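Local coordinates for protein replicative DNA helicase DnaB, 1st part (PDB 2R5U) that probably unwinds double-stranded DNA ahead of the replisome as a homohexameric, ATP-driven 5'-3' helicase, of which this chain is the N-terminal domain, at residues Leu73-Tyr76 with Gly77-Glu80; Gly139-Val142 with Val143-Gly146. One frame throughout, in Å; residues are numbered along the deposited sequence.

Contact 1: residues Leu73-Tyr76 with Gly77-Glu80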
loop_
_atom_site.group_PDB
_atom_site.type_symbol
_atom_site.label_atom_id
_atom_site.label_comp_id
_atom_site.label_asym_id
_atom_site.label_seq_id
_atom_site.Cartn_x
_atom_site.Cartn_y
_atom_site.Cartn_z
ATOM N N LEU B 73 -4.093 29.685 16.483
ATOM C CA LEU B 73 -5.276 29.085 17.081
ATOM C C LEU B 73 -4.899 28.005 18.094
ATOM O O LEU B 73 -5.558 27.875 19.124
ATOM C CB LEU B 73 -6.203 28.503 16.017
ATOM C CG LEU B 73 -6.989 29.439 15.100
ATOM C CD1 LEU B 73 -8.293 28.724 14.787
ATOM C CD2 LEU B 73 -7.263 30.837 15.670
ATOM N N ASP B 74 -3.855 27.225 17.794
ATOM C CA ASP B 74 -3.344 26.215 18.747
ATOM C C ASP B 74 -2.996 26.826 20.101
ATOM O O ASP B 74 -3.399 26.310 21.153
ATOM C CB ASP B 74 -2.103 25.511 18.204
ATOM C CG ASP B 74 -2.335 24.051 17.946
ATOM O OD1 ASP B 74 -2.874 23.715 16.861
ATOM O OD2 ASP B 74 -1.976 23.234 18.841
ATOM N N LEU B 75 -2.235 27.916 20.056
ATOM C CA LEU B 75 -1.815 28.653 21.241
ATOM C C LEU B 75 -2.999 29.275 21.983
ATOM O O LEU B 75 -3.132 29.128 23.191
ATOM C CB LEU B 75 -0.795 29.722 20.852
ATOM C CG LEU B 75 0.600 29.177 20.487
ATOM C CD1 LEU B 75 1.450 30.261 19.849
ATOM C CD2 LEU B 75 1.289 28.623 21.722
ATOM N N TYR B 76 -3.858 29.959 21.231
ATOM C CA TYR B 76 -5.031 30.625 21.780
ATOM C C TYR B 76 -6.005 29.641 22.474
ATOM O O TYR B 76 -6.537 29.943 23.543
ATOM C CB TYR B 76 -5.703 31.417 20.659
ATOM C CG TYR B 76 -7.006 32.111 20.985
ATOM C CD1 TYR B 76 -7.021 33.391 21.548
ATOM C CD2 TYR B 76 -8.222 31.527 20.637
ATOM C CE1 TYR B 76 -8.230 34.050 21.801
ATOM C CE2 TYR B 76 -9.428 32.165 20.885
ATOM C CZ TYR B 76 -9.426 33.416 21.469
ATOM O OH TYR B 76 -10.631 34.028 21.690
ATOM N N GLY B 77 -6.227 28.476 21.863
ATOM C CA GLY B 77 -7.075 27.426 22.443
ATOM C C GLY B 77 -6.505 26.853 23.736
ATOM O O GLY B 77 -7.225 26.251 24.523
ATOM N N ARG B 78 -5.210 27.071 23.948
ATOM C CA ARG B 78 -4.516 26.649 25.154
ATOM C C ARG B 78 -4.355 27.741 26.187
ATOM O O ARG B 78 -3.758 27.512 27.228
ATOM C CB ARG B 78 -3.150 26.086 24.790
ATOM C CG ARG B 78 -3.201 24.650 24.349
ATOM C CD ARG B 78 -1.806 24.083 24.243
ATOM N NE ARG B 78 -1.195 24.393 22.956
ATOM C CZ ARG B 78 0.055 24.814 22.803
ATOM N NH1 ARG B 78 0.835 24.991 23.863
ATOM N NH2 ARG B 78 0.525 25.072 21.592
ATOM N N GLY B 79 -4.886 28.928 25.911
ATOM C CA GLY B 79 -4.737 30.046 26.818
ATOM C C GLY B 79 -3.318 30.589 26.889
ATOM O O GLY B 79 -2.951 31.265 27.851
ATOM N N GLU B 80 -2.521 30.306 25.866
ATOM C CA GLU B 80 -1.184 30.872 25.758
ATOM C C GLU B 80 -1.197 32.060 24.789
ATOM O O GLU B 80 -1.978 32.070 23.824
ATOM C CB GLU B 80 -0.181 29.788 25.328
ATOM C CG GLU B 80 -0.116 28.622 26.355
ATOM C CD GLU B 80 0.658 27.403 25.883
ATOM O OE1 GLU B 80 0.685 26.404 26.644
ATOM O OE2 GLU B 80 1.231 27.418 24.763
#
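L75 and E80 meet where helix 63-77 unwinds into the loop behind it, a worked example of C-terminal helix capping. G77 N bonds to L73 O at 2.9 Å. Beyond it L75 O takes two donors from opposite faces of its carbonyl plane, R78 N at 3.0 Å and E80 N at 3.0 Å, the latter the straighter bond (153°). G79 N turns back to Y76 O; this bond, the one from E80 N to L75 O and the positive phi of G79 (70°) make a Schellman motif.

Among the side chains, E80 and R78 converge over L75. The E80 side chain crosses that of L75 at about a right angle, OE2 lying 3.3 Å from L75 CD2. The R78 chain bends at its third torsion (chi3 -84°), bringing the guanidinium back so that one face lies over L75 CA and NH2 comes 3.6 Å from L75 CD2. The salt bridge from R78 NH1 to E80 OE2, 2.6 Å long, ties the two charged ends together.

R78 also bridges to E90 on helix 84-93, where L75 packs on T86 and V87; D74 bridges to R94, while Y76 rests against I48, A49 and L52 of helix 45-52.

Contact 2: residues Gly139-Val142 with Val143-Gly146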
loop_
_atom_site.group_PDB
_atom_site.type_symbol
_atom_site.label_atom_id
_atom_site.label_comp_id
_atom_site.label_asym_id
_atom_site.label_seq_id
_atom_site.Cartn_x
_atom_site.Cartn_y
_atom_site.Cartn_z
ATOM N N GLY B 139 -18.317 23.241 -7.474
ATOM C CA GLY B 139 -18.789 23.216 -8.858
ATOM C C GLY B 139 -18.012 22.256 -9.730
ATOM O O GLY B 139 -18.608 21.402 -10.380
ATOM N N THR B 140 -16.680 22.356 -9.718
ATOM C CA THR B 140 -15.873 21.487 -10.585
ATOM C C THR B 140 -15.962 20.039 -10.123
ATOM O O THR B 140 -15.873 19.115 -10.936
ATOM C CB THR B 140 -14.384 21.931 -10.790
ATOM O OG1 THR B 140 -13.517 21.187 -9.928
ATOM C CG2 THR B 140 -14.171 23.424 -10.617
ATOM N N ARG B 141 -16.156 19.838 -8.822
ATOM C CA ARG B 141 -16.392 18.504 -8.296
ATOM C C ARG B 141 -17.700 17.916 -8.849
ATOM O O ARG B 141 -17.745 16.746 -9.228
ATOM C CB ARG B 141 -16.404 18.508 -6.768
ATOM C CG ARG B 141 -15.974 17.188 -6.181
ATOM C CD ARG B 141 -15.511 17.323 -4.723
ATOM N NE ARG B 141 -14.333 18.177 -4.558
ATOM C CZ ARG B 141 -14.259 19.240 -3.753
ATOM N NH1 ARG B 141 -15.295 19.611 -3.009
ATOM N NH2 ARG B 141 -13.131 19.937 -3.690
ATOM N N VAL B 142 -18.743 18.741 -8.912
ATOM C CA VAL B 142 -20.045 18.334 -9.461
ATOM C C VAL B 142 -19.953 17.964 -10.948
ATOM O O VAL B 142 -20.473 16.925 -11.357
ATOM C CB VAL B 142 -21.125 19.416 -9.212
ATOM C CG1 VAL B 142 -22.407 19.130 -10.010
ATOM C CG2 VAL B 142 -21.428 19.503 -7.718
ATOM N N VAL B 143 -19.287 18.809 -11.733
ATOM C CA VAL B 143 -18.982 18.522 -13.133
ATOM C C VAL B 143 -18.293 17.165 -13.260
ATOM O O VAL B 143 -18.742 16.305 -14.027
ATOM C CB VAL B 143 -18.109 19.632 -13.771
ATOM C CG1 VAL B 143 -17.736 19.285 -15.207
ATOM C CG2 VAL B 143 -18.833 20.943 -13.739
ATOM N N GLN B 144 -17.223 16.961 -12.493
ATOM C CA GLN B 144 -16.525 15.676 -12.487
ATOM C C GLN B 144 -17.452 14.489 -12.250
ATOM O O GLN B 144 -17.347 13.482 -12.958
ATOM C CB GLN B 144 -15.376 15.662 -11.475
ATOM C CG GLN B 144 -14.128 16.383 -11.957
ATOM C CD GLN B 144 -13.070 16.546 -10.861
ATOM O OE1 GLN B 144 -11.969 17.034 -11.124
ATOM N NE2 GLN B 144 -13.405 16.137 -9.636
ATOM N N TYR B 145 -18.351 14.609 -11.272
ATOM C CA TYR B 145 -19.329 13.556 -10.964
ATOM C C TYR B 145 -20.304 13.289 -12.112
ATOM O O TYR B 145 -20.700 12.139 -12.338
ATOM C CB TYR B 145 -20.140 13.886 -9.705
ATOM C CG TYR B 145 -19.363 13.902 -8.399
ATOM C CD1 TYR B 145 -19.937 14.424 -7.240
ATOM C CD2 TYR B 145 -18.052 13.412 -8.326
ATOM C CE1 TYR B 145 -19.234 14.447 -6.042
ATOM C CE2 TYR B 145 -17.338 13.433 -7.132
ATOM C CZ TYR B 145 -17.935 13.950 -5.993
ATOM O OH TYR B 145 -17.230 13.975 -4.812
ATOM N N GLY B 146 -20.712 14.359 -12.797
ATOM C CA GLY B 146 -21.575 14.266 -13.971
ATOM C C GLY B 146 -20.940 13.459 -15.093
ATOM O O GLY B 146 -21.584 12.576 -15.651
#
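R141 and Y145, one helical turn apart, extend alongside one another in the same direction, a compact case of how a helix spends its polar groups. The backbone comes first: V143 N donates a hydrogen bond to G139 O at 3.0 Å, nearly straight (171°), and Q144 N, Y145 N and G146 N bond in the same i to i+4 pattern to T140 O, R141 O and V142 O. Four consecutive amides and four carbonyls are thereby paired.

R141 O has a second neighbour besides its amide. It sits 3.3 Å above one face of the Y145 ring, nearer the edge of the ring than its centre, and 3.4 Å from Y145 CG. With Y145 CG beside its own backbone N (chi1 -67°), the ring leans back over the preceding turn, and its hydroxyl OH comes within 3.7 Å of R141 CG.

All this belongs to the long helix 119-147, which with helix 155-169 forms the helical hairpin of the DnaB N-terminal region. E165 of the hairpin partner meets both polar ends: it takes R141 NH1 in a salt bridge through OE1 and hydrogen-bonds Y145 OH through OE2, so one carboxylate serves two side chains of the same turn.

The aliphatic portion of Q144 follows the helix surface, its CG 3.4 Å from T140 O. V143 directs CG2 to within 3.4 Å of G139 O, and V142 packs on A162 of helix 155-169. Both valines also touch G139 of a neighbouring subunit, whose V143 meets T140.

From the N terminus the chain first reaches contact 1, at the end of helix 63-77, and only later contact 2, near the end of helix 119-147. Each is local: neither closes a long loop, and the two stand in series, with no nesting or crossing. Their centres lie about 38 Å apart on opposite sides of the chain's centre. Contact 1 belongs to the globular bundle, where its residues reach helices 45-52 and 84-93, whereas contact 2 stays within helix 119-147, and its R141, V142 and Y145 reach across to helix 155-169. Both also meet other copies in the hexamer: E80 packs on Y121 of one neighbouring subunit, and T140, V142 and V143 face a different one.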